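CocE/NonD family hydrolase (PDB 3III) is probably an alpha/beta-hydrolase that cleaves ester or amide bonds, although its natural substrate is not established. Local coordinates at residues 18-26 against 37-45; 185-193 against 312-320. One frame throughout, in Å; residues are numbered along the deposited sequence. Where two conformers were deposited one is given.

In the fold
Both contacts involve the same large mixed sheet, yet they illustrate how chemistry follows position. Contact 1 pairs strand 22-30, an outermost strand of that sheet, with its hairpin partner 36-47; it is partly buried, its centre about 32 Å from the centre of the chain, and main-chain hydrogen bonds carry it. Contact 2 is buried, its centre about 18 Å from the centre of the chain, where helix 306-319 packs on the interior strand 186-192 through apolar and aromatic side chains, with no hydrogen bond between 185-193 and 312-320. The centres of the two contacts lie about 25 Å apart. One joins neighbours in sequence within the sheet; the other brings a helix from much later in the chain against its face.

Contact 1: residues 18-26 against 37-45; sequences EVKAGINHI and EMIMEKDGT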
loop_
_atom_site.group_PDB
_atom_site.type_symbol
_atom_site.label_atom_id
_atom_site.label_comp_id
_atom_site.label_asym_id
_atom_site.label_seq_id
_atom_site.Cartn_x
_atom_site.Cartn_y
_atom_site.Cartn_z
ATOM N N GLU A 18 -22.679 18.843 14.664
ATOM C CA GLU A 18 -23.285 20.127 15.022
ATOM C C GLU A 18 -22.387 21.382 14.867
ATOM O O GLU A 18 -22.871 22.517 14.974
ATOM C CB GLU A 18 -23.857 20.030 16.419
ATOM C CG GLU A 18 -25.193 19.250 16.414
ATOM C CD GLU A 18 -25.444 18.489 17.704
ATOM O OE1 GLU A 18 -24.657 18.719 18.659
ATOM O OE2 GLU A 18 -26.417 17.672 17.755
ATOM N N VAL A 19 -21.116 21.169 14.561
ATOM C CA VAL A 19 -20.160 22.249 14.374
ATOM C C VAL A 19 -20.490 23.042 13.082
ATOM O O VAL A 19 -20.815 22.478 12.039
ATOM C CB VAL A 19 -18.742 21.678 14.342
ATOM C CG1 VAL A 19 -17.724 22.753 14.136
ATOM C CG2 VAL A 19 -18.450 20.943 15.666
ATOM N N LYS A 20 -20.381 24.355 13.147
ATOM C CA LYS A 20 -20.716 25.192 12.001
ATOM C C LYS A 20 -19.453 25.856 11.474
ATOM O O LYS A 20 -18.417 25.806 12.119
ATOM C CB LYS A 20 -21.800 26.196 12.407
ATOM C CG LYS A 20 -23.202 25.525 12.724
ATOM C CD LYS A 20 -23.840 24.825 11.471
ATOM C CE LYS A 20 -24.962 23.779 11.818
ATOM N NZ LYS A 20 -25.772 23.248 10.619
ATOM N N ALA A 21 -19.547 26.469 10.295
ATOM C CA ALA A 21 -18.402 27.119 9.651
ATOM C C ALA A 21 -17.839 28.180 10.562
ATOM O O ALA A 21 -18.565 28.788 11.318
ATOM C CB ALA A 21 -18.779 27.708 8.333
ATOM N N GLY A 22 -16.526 28.376 10.492
ATOM C CA GLY A 22 -15.873 29.410 11.281
ATOM C C GLY A 22 -15.074 28.840 12.429
ATOM O O GLY A 22 -14.755 27.640 12.474
ATOM N N ILE A 23 -14.716 29.730 13.352
ATOM C CA ILE A 23 -13.888 29.366 14.501
ATOM C C ILE A 23 -14.772 28.843 15.608
ATOM O O ILE A 23 -15.689 29.513 16.012
ATOM C CB ILE A 23 -13.129 30.568 15.032
ATOM C CG1 ILE A 23 -12.158 31.116 13.966
ATOM C CG2 ILE A 23 -12.390 30.179 16.301
ATOM C CD1 ILE A 23 -11.733 32.627 14.231
ATOM N N ASN A 24 -14.495 27.643 16.084
ATOM C CA ASN A 24 -15.275 26.982 17.108
ATOM C C ASN A 24 -14.367 26.563 18.263
ATOM O O ASN A 24 -13.225 26.131 18.038
ATOM C CB ASN A 24 -15.912 25.708 16.537
ATOM C CG ASN A 24 -16.850 26.000 15.397
ATOM O OD1 ASN A 24 -17.966 26.426 15.651
ATOM N ND2 ASN A 24 -16.423 25.750 14.145
ATOM N N HIS A 25 -14.873 26.696 19.484
ATOM C CA HIS A 25 -14.242 26.046 20.620
ATOM C C HIS A 25 -14.949 24.759 20.838
ATOM O O HIS A 25 -16.154 24.752 21.051
ATOM C CB HIS A 25 -14.313 26.920 21.831
ATOM C CG HIS A 25 -13.493 28.151 21.696
ATOM N ND1 HIS A 25 -12.211 28.250 22.189
ATOM C CD2 HIS A 25 -13.764 29.339 21.099
ATOM C CE1 HIS A 25 -11.727 29.453 21.919
ATOM N NE2 HIS A 25 -12.650 30.134 21.262
ATOM N N ILE A 26 -14.223 23.657 20.723
ATOM C CA ILE A 26 -14.816 22.349 20.802
ATOM C C ILE A 26 -14.121 21.524 21.883
ATOM O O ILE A 26 -13.065 21.913 22.383
ATOM C CB ILE A 26 -14.743 21.636 19.434
ATOM C CG1 ILE A 26 -13.314 21.248 19.115
ATOM C CG2 ILE A 26 -15.327 22.563 18.344
ATOM C CD1 ILE A 26 -13.159 20.141 18.047
ATOM N N GLU A 37 -10.223 20.090 25.149
ATOM C CA GLU A 37 -10.598 21.388 24.581
ATOM C C GLU A 37 -9.563 21.883 23.557
ATOM O O GLU A 37 -8.378 21.800 23.765
ATOM C CB GLU A 37 -10.657 22.463 25.694
ATOM C CG GLU A 37 -11.510 22.166 26.890
ATOM C CD GLU A 37 -11.139 23.001 28.169
ATOM O OE1 GLU A 37 -10.395 22.491 29.084
ATOM O OE2 GLU A 37 -11.633 24.151 28.262
HETATM N N MSE A 38 -10.053 22.419 22.459
HETATM C CA MSE A 38 -9.249 22.961 21.448
HETATM C C MSE A 38 -10.146 23.818 20.592
HETATM O O MSE A 38 -11.372 23.841 20.794
HETATM C CB MSE A 38 -8.599 21.852 20.620
HETATM C CG MSE A 38 -9.559 21.023 19.805
HETATM SE SE MSE A 38 -8.531 19.506 18.994
HETATM C CE MSE A 38 -8.139 18.428 20.686
ATOM N N ILE A 39 -9.522 24.484 19.628
ATOM C CA ILE A 39 -10.201 25.226 18.589
ATOM C C ILE A 39 -10.293 24.400 17.316
ATOM O O ILE A 39 -9.346 23.736 16.916
ATOM C CB ILE A 39 -9.478 26.546 18.313
ATOM C CG1 ILE A 39 -9.727 27.522 19.463
ATOM C CG2 ILE A 39 -9.888 27.120 16.959
ATOM C CD1 ILE A 39 -8.871 28.812 19.384
HETATM N N MSE A 40 -11.466 24.394 16.694
HETATM C CA MSE A 40 -11.622 23.914 15.336
HETATM C C MSE A 40 -12.179 25.047 14.453
HETATM O O MSE A 40 -13.283 25.606 14.719
HETATM C CB MSE A 40 -12.551 22.699 15.306
HETATM C CG MSE A 40 -12.712 22.117 13.895
HETATM SE SE MSE A 40 -14.330 21.016 13.789
HETATM C CE MSE A 40 -14.075 20.329 11.949
ATOM N N GLU A 41 -11.413 25.405 13.435
ATOM C CA GLU A 41 -11.870 26.316 12.393
ATOM C C GLU A 41 -12.378 25.434 11.292
ATOM O O GLU A 41 -11.648 24.587 10.761
ATOM C CB GLU A 41 -10.729 27.224 11.875
ATOM C CG GLU A 41 -10.041 27.983 12.963
ATOM C CD GLU A 41 -9.070 29.093 12.472
ATOM O OE1 GLU A 41 -9.190 29.572 11.313
ATOM O OE2 GLU A 41 -8.217 29.485 13.299
ATOM N N LYS A 42 -13.666 25.543 11.018
ATOM C CA LYS A 42 -14.289 24.709 10.034
ATOM C C LYS A 42 -14.570 25.491 8.749
ATOM O O LYS A 42 -15.099 26.632 8.782
ATOM C CB LYS A 42 -15.582 24.139 10.597
ATOM C CG LYS A 42 -16.287 23.210 9.663
ATOM C CD LYS A 42 -17.506 22.580 10.285
ATOM C CE LYS A 42 -18.204 21.760 9.211
ATOM N NZ LYS A 42 -19.333 21.028 9.768
ATOM N N ASP A 43 -14.278 24.843 7.628
ATOM C CA ASP A 43 -14.520 25.423 6.306
ATOM C C ASP A 43 -13.704 26.645 5.953
ATOM O O ASP A 43 -14.164 27.431 5.149
ATOM C CB ASP A 43 -15.994 25.778 6.073
ATOM C CG ASP A 43 -16.870 24.557 5.875
ATOM O OD1 ASP A 43 -16.360 23.465 5.489
ATOM O OD2 ASP A 43 -18.102 24.705 6.066
ATOM N N GLY A 44 -12.509 26.790 6.490
ATOM C CA GLY A 44 -11.541 27.727 5.913
ATOM C C GLY A 44 -11.199 27.368 4.478
ATOM O O GLY A 44 -11.390 26.228 4.068
ATOM N N THR A 45 -10.754 28.353 3.696
ATOM C CA THR A 45 -10.413 28.110 2.292
ATOM C C THR A 45 -8.993 28.522 2.022
ATOM O O THR A 45 -8.477 29.393 2.677
ATOM C CB THR A 45 -11.325 28.871 1.314
ATOM O OG1 THR A 45 -11.194 30.269 1.564
ATOM C CG2 THR A 45 -12.757 28.459 1.485
HETATM O O HOH W 1 -11.501 26.049 23.235
#
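Gly22 and Lys42 open a run of antiparallel pairing between 18-26 and 37-45, the strands running 153° apart in direction. Hydrogen-bonded pairs Gly22-Lys42, Asn24-Met40 and Ile26-Met38 alternate with non-hydrogen-bonded Ile23-Glu41 and His25-Ile39; Gly22 N to Lys42 O, at 2.8 Å, is nearly straight.

The Asn24 side chain adds two bonds, one within its own segment and one across: ND2 donates to Lys20 O at 2.8 Å, close to the amide plane, and to Met40 O at 3.2 Å. Met40 O accepts from both Asn24 N and Asn24 ND2, which come from opposite faces of its carbonyl plane. Lys42, its CG anti to the backbone N (chi1 -178°) and its chain extended, passes Lys20 O; its NZ donates a hydrogen bond to Val19 O at 3.1 Å, from above the carbonyl plane. On the same face Val19 CG1 meets the selenium of selenomethionine Met40 at 3.8 Å, and Ile26 CD1 rests on Met40 CB. On the other face, Ile39 CG1 makes a CH-pi contact over the His25 ring, 4.0 Å from its centroid. Ile23 sets CG2 against Ile39 CG2 and CG1 against Glu41 CG; the Glu41 carboxylate salt-bridges Arg60.

Side-chain donors therefore tie the loop carbonyls of Val19 and Lys20 to the hairpin's open end, extending its hold beyond the paired strands.

Contact 2: residues 185-193 against 312-320; sequences HLKAMIPWE and QKSFFDFYL
Ile190 of strand 186-192 packs against Phe315 and Phe316 of helix 312-319, which runs nearly antiparallel to the strand, at 170°, the axes 8.5 Å apart at their closest approach. From CB, the CG1 branch leaves anti to the carbonyl carbon (chi1 -53°) and lies 3.7 Å from Phe315 CE2, the two side chains passing alongside and running opposite ways. The CG2 branch turns the other way, to the edge of the Trp192 ring. At the tip, CD1 sits over one face of Phe316 in a CH-pi contact, 3.7 Å from the ring centroid, and also touches Gln312 CB at 3.8 Å. Leu320 CD1 lies over the opposite face of Phe316, so that ring is held between two aliphatic groups.

Two residues earlier, on the same side of the strand, Ala188 CB fits among Phe315, Phe316 and Tyr319, 3.6 Å from Tyr319 CB. Gln312 lies across Trp192, nearly perpendicular to it, and sets NE2 over one indole face, 4.0 Å above the plane and displaced toward the rim, while its OE1 accepts a hydrogen bond from Asn166. Met189 points away from the helix, towards helix 170-179, so the sheet is covered on both sides: the three-layered alpha/beta/alpha arrangement of the alpha/beta-hydrolase fold.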
loop_
_atom_site.group_PDB
_atom_site.type_symbol
_atom_site.label_atom_id
_atom_site.label_comp_id
_atom_site.label_asym_id
_atom_site.label_seq_id
_atom_site.Cartn_x
_atom_site.Cartn_y
_atom_site.Cartn_z
ATOM N N HIS A 185 8.522 24.100 2.930
ATOM C CA HIS A 185 8.144 23.915 4.347
ATOM C C HIS A 185 7.636 22.544 4.716
ATOM O O HIS A 185 7.199 22.348 5.847
ATOM C CB HIS A 185 7.156 25.026 4.754
ATOM C CG HIS A 185 7.757 26.388 4.620
ATOM N ND1 HIS A 185 7.758 27.085 3.431
ATOM C CD2 HIS A 185 8.462 27.140 5.502
ATOM C CE1 HIS A 185 8.376 28.242 3.612
ATOM N NE2 HIS A 185 8.820 28.298 4.858
ATOM N N LEU A 186 7.683 21.580 3.785
ATOM C CA LEU A 186 7.428 20.189 4.115
ATOM C C LEU A 186 8.739 19.676 4.730
ATOM O O LEU A 186 9.747 19.481 4.021
ATOM C CB LEU A 186 7.064 19.355 2.868
ATOM C CG LEU A 186 6.792 17.864 3.144
ATOM C CD1 LEU A 186 5.563 17.694 4.056
ATOM C CD2 LEU A 186 6.721 17.044 1.824
ATOM N N LYS A 187 8.737 19.480 6.043
ATOM C CA LYS A 187 9.934 19.119 6.802
ATOM C C LYS A 187 9.999 17.631 7.181
ATOM O O LYS A 187 11.044 17.174 7.643
ATOM C CB LYS A 187 10.038 19.946 8.096
ATOM C CG LYS A 187 10.074 21.469 7.875
ATOM C CD LYS A 187 11.248 21.896 7.009
ATOM C CE LYS A 187 11.347 23.436 6.838
ATOM N NZ LYS A 187 12.044 23.988 8.054
ATOM N N ALA A 188 8.909 16.881 6.978
ATOM C CA ALA A 188 8.846 15.447 7.332
ATOM C C ALA A 188 7.584 14.835 6.720
ATOM O O ALA A 188 6.586 15.555 6.512
ATOM C CB ALA A 188 8.835 15.277 8.864
HETATM N N MSE A 189 7.592 13.525 6.481
HETATM C CA MSE A 189 6.441 12.851 5.898
HETATM C C MSE A 189 6.314 11.441 6.433
HETATM O O MSE A 189 7.336 10.751 6.670
HETATM C CB MSE A 189 6.558 12.798 4.363
HETATM C CG MSE A 189 7.806 12.112 3.905
HETATM SE SE MSE A 189 8.127 12.274 1.945
HETATM C CE MSE A 189 6.454 11.271 1.359
ATOM N N ILE A 190 5.062 11.017 6.620
ATOM C CA ILE A 190 4.726 9.687 7.117
ATOM C C ILE A 190 3.675 9.077 6.146
ATOM O O ILE A 190 2.448 9.117 6.412
ATOM C CB ILE A 190 4.193 9.718 8.548
ATOM C CG1 ILE A 190 5.154 10.470 9.490
ATOM C CG2 ILE A 190 3.960 8.280 9.087
ATOM C CD1 ILE A 190 4.598 10.605 10.905
ATOM N N PRO A 191 4.147 8.583 4.980
ATOM C CA PRO A 191 3.233 7.878 4.086
ATOM C C PRO A 191 2.993 6.480 4.661
ATOM O O PRO A 191 3.826 5.563 4.505
ATOM C CB PRO A 191 4.005 7.820 2.777
ATOM C CG PRO A 191 5.457 7.879 3.205
ATOM C CD PRO A 191 5.467 8.823 4.338
ATOM N N TRP A 192 1.893 6.332 5.387
ATOM C CA TRP A 192 1.613 5.123 6.096
ATOM C C TRP A 192 0.759 4.213 5.201
ATOM O O TRP A 192 -0.470 4.232 5.267
ATOM C CB TRP A 192 0.909 5.424 7.435
ATOM C CG TRP A 192 0.991 4.257 8.372
ATOM C CD1 TRP A 192 0.235 3.122 8.344
ATOM C CD2 TRP A 192 1.882 4.102 9.497
ATOM N NE1 TRP A 192 0.569 2.303 9.396
ATOM C CE2 TRP A 192 1.589 2.857 10.098
ATOM C CE3 TRP A 192 2.882 4.884 10.043
ATOM C CZ2 TRP A 192 2.285 2.362 11.215
ATOM C CZ3 TRP A 192 3.580 4.412 11.139
ATOM C CH2 TRP A 192 3.300 3.144 11.714
ATOM N N GLU A 193 1.444 3.393 4.397
ATOM C CA GLU A 193 0.806 2.506 3.388
ATOM C C GLU A 193 0.209 3.313 2.223
ATOM O O GLU A 193 -0.975 3.698 2.233
ATOM C CB GLU A 193 -0.235 1.551 3.969
ATOM C CG GLU A 193 0.396 0.547 4.978
ATOM C CD GLU A 193 -0.306 -0.766 4.984
ATOM O OE1 GLU A 193 -0.900 -1.105 6.040
ATOM O OE2 GLU A 193 -0.249 -1.429 3.928
ATOM N N GLN A 312 5.326 7.717 15.427
ATOM C CA GLN A 312 5.020 8.896 14.559
ATOM C C GLN A 312 5.376 10.182 15.275
ATOM O O GLN A 312 5.969 11.089 14.687
ATOM C CB GLN A 312 3.550 8.946 14.147
ATOM C CG GLN A 312 3.016 7.812 13.238
ATOM C CD GLN A 312 1.484 7.788 13.199
ATOM O OE1 GLN A 312 0.834 8.830 13.059
ATOM N NE2 GLN A 312 0.907 6.602 13.272
ATOM N N LYS A 313 4.996 10.254 16.555
ATOM C CA LYS A 313 5.198 11.459 17.337
ATOM C C LYS A 313 6.699 11.670 17.617
ATOM O O LYS A 313 7.173 12.788 17.589
ATOM C CB LYS A 313 4.377 11.408 18.660
ATOM C CG LYS A 313 4.569 12.657 19.602
ATOM C CD LYS A 313 3.614 12.552 20.853
ATOM C CE LYS A 313 4.395 12.461 22.132
ATOM N NZ LYS A 313 5.437 13.625 22.324
ATOM N N SER A 314 7.443 10.595 17.862
ATOM C CA SER A 314 8.850 10.737 18.119
ATOM C C SER A 314 9.573 11.315 16.860
ATOM O O SER A 314 10.409 12.213 16.972
ATOM C CB SER A 314 9.474 9.412 18.582
ATOM O OG SER A 314 10.905 9.606 18.667
ATOM N N PHE A 315 9.177 10.835 15.690
ATOM C CA PHE A 315 9.716 11.292 14.394
ATOM C C PHE A 315 9.366 12.760 14.173
ATOM O O PHE A 315 10.242 13.575 13.867
ATOM C CB PHE A 315 9.135 10.402 13.305
ATOM C CG PHE A 315 9.444 10.802 11.889
ATOM C CD1 PHE A 315 10.729 10.668 11.354
ATOM C CD2 PHE A 315 8.420 11.247 11.062
ATOM C CE1 PHE A 315 10.973 10.993 10.019
ATOM C CE2 PHE A 315 8.653 11.570 9.728
ATOM C CZ PHE A 315 9.957 11.437 9.200
ATOM N N PHE A 316 8.114 13.107 14.412
ATOM C CA PHE A 316 7.685 14.499 14.226
ATOM C C PHE A 316 8.240 15.446 15.301
ATOM O O PHE A 316 8.471 16.593 15.002
ATOM C CB PHE A 316 6.163 14.622 14.156
ATOM C CG PHE A 316 5.552 14.394 12.773
ATOM C CD1 PHE A 316 6.303 14.184 11.638
ATOM C CD2 PHE A 316 4.151 14.375 12.645
ATOM C CE1 PHE A 316 5.686 13.976 10.377
ATOM C CE2 PHE A 316 3.537 14.252 11.424
ATOM C CZ PHE A 316 4.314 14.022 10.269
ATOM N N ASP A 317 8.429 14.980 16.537
ATOM C CA ASP A 317 9.024 15.827 17.556
ATOM C C ASP A 317 10.453 16.161 17.120
ATOM O O ASP A 317 10.936 17.309 17.311
ATOM C CB ASP A 317 9.103 15.126 18.919
ATOM C CG ASP A 317 7.769 14.999 19.635
ATOM O OD1 ASP A 317 6.758 15.651 19.263
ATOM O OD2 ASP A 317 7.791 14.251 20.622
ATOM N N PHE A 318 11.139 15.185 16.505
ATOM C CA PHE A 318 12.504 15.490 15.998
ATOM C C PHE A 318 12.455 16.483 14.840
ATOM O O PHE A 318 13.204 17.450 14.838
ATOM C CB PHE A 318 13.216 14.211 15.577
ATOM C CG PHE A 318 14.671 14.382 15.288
ATOM C CD1 PHE A 318 15.603 14.229 16.290
ATOM C CD2 PHE A 318 15.111 14.679 14.005
ATOM C CE1 PHE A 318 17.010 14.405 16.040
ATOM C CE2 PHE A 318 16.506 14.815 13.738
ATOM C CZ PHE A 318 17.432 14.668 14.762
ATOM N N TYR A 319 11.621 16.221 13.826
ATOM C CA TYR A 319 11.658 17.003 12.577
ATOM C C TYR A 319 10.805 18.268 12.592
ATOM O O TYR A 319 11.189 19.238 11.947
ATOM C CB TYR A 319 11.385 16.131 11.301
ATOM C CG TYR A 319 12.534 15.218 11.025
ATOM C CD1 TYR A 319 13.753 15.713 10.588
ATOM C CD2 TYR A 319 12.449 13.875 11.334
ATOM C CE1 TYR A 319 14.828 14.895 10.414
ATOM C CE2 TYR A 319 13.512 13.046 11.162
ATOM C CZ TYR A 319 14.715 13.553 10.707
ATOM O OH TYR A 319 15.824 12.740 10.596
ATOM N N LEU A 320 9.649 18.252 13.263
ATOM C CA LEU A 320 8.769 19.399 13.259
ATOM C C LEU A 320 8.954 20.280 14.495
ATOM O O LEU A 320 8.797 21.490 14.392
ATOM C CB LEU A 320 7.315 18.976 13.154
ATOM C CG LEU A 320 6.954 18.075 11.974
ATOM C CD1 LEU A 320 5.372 17.792 11.926
ATOM C CD2 LEU A 320 7.391 18.725 10.629
#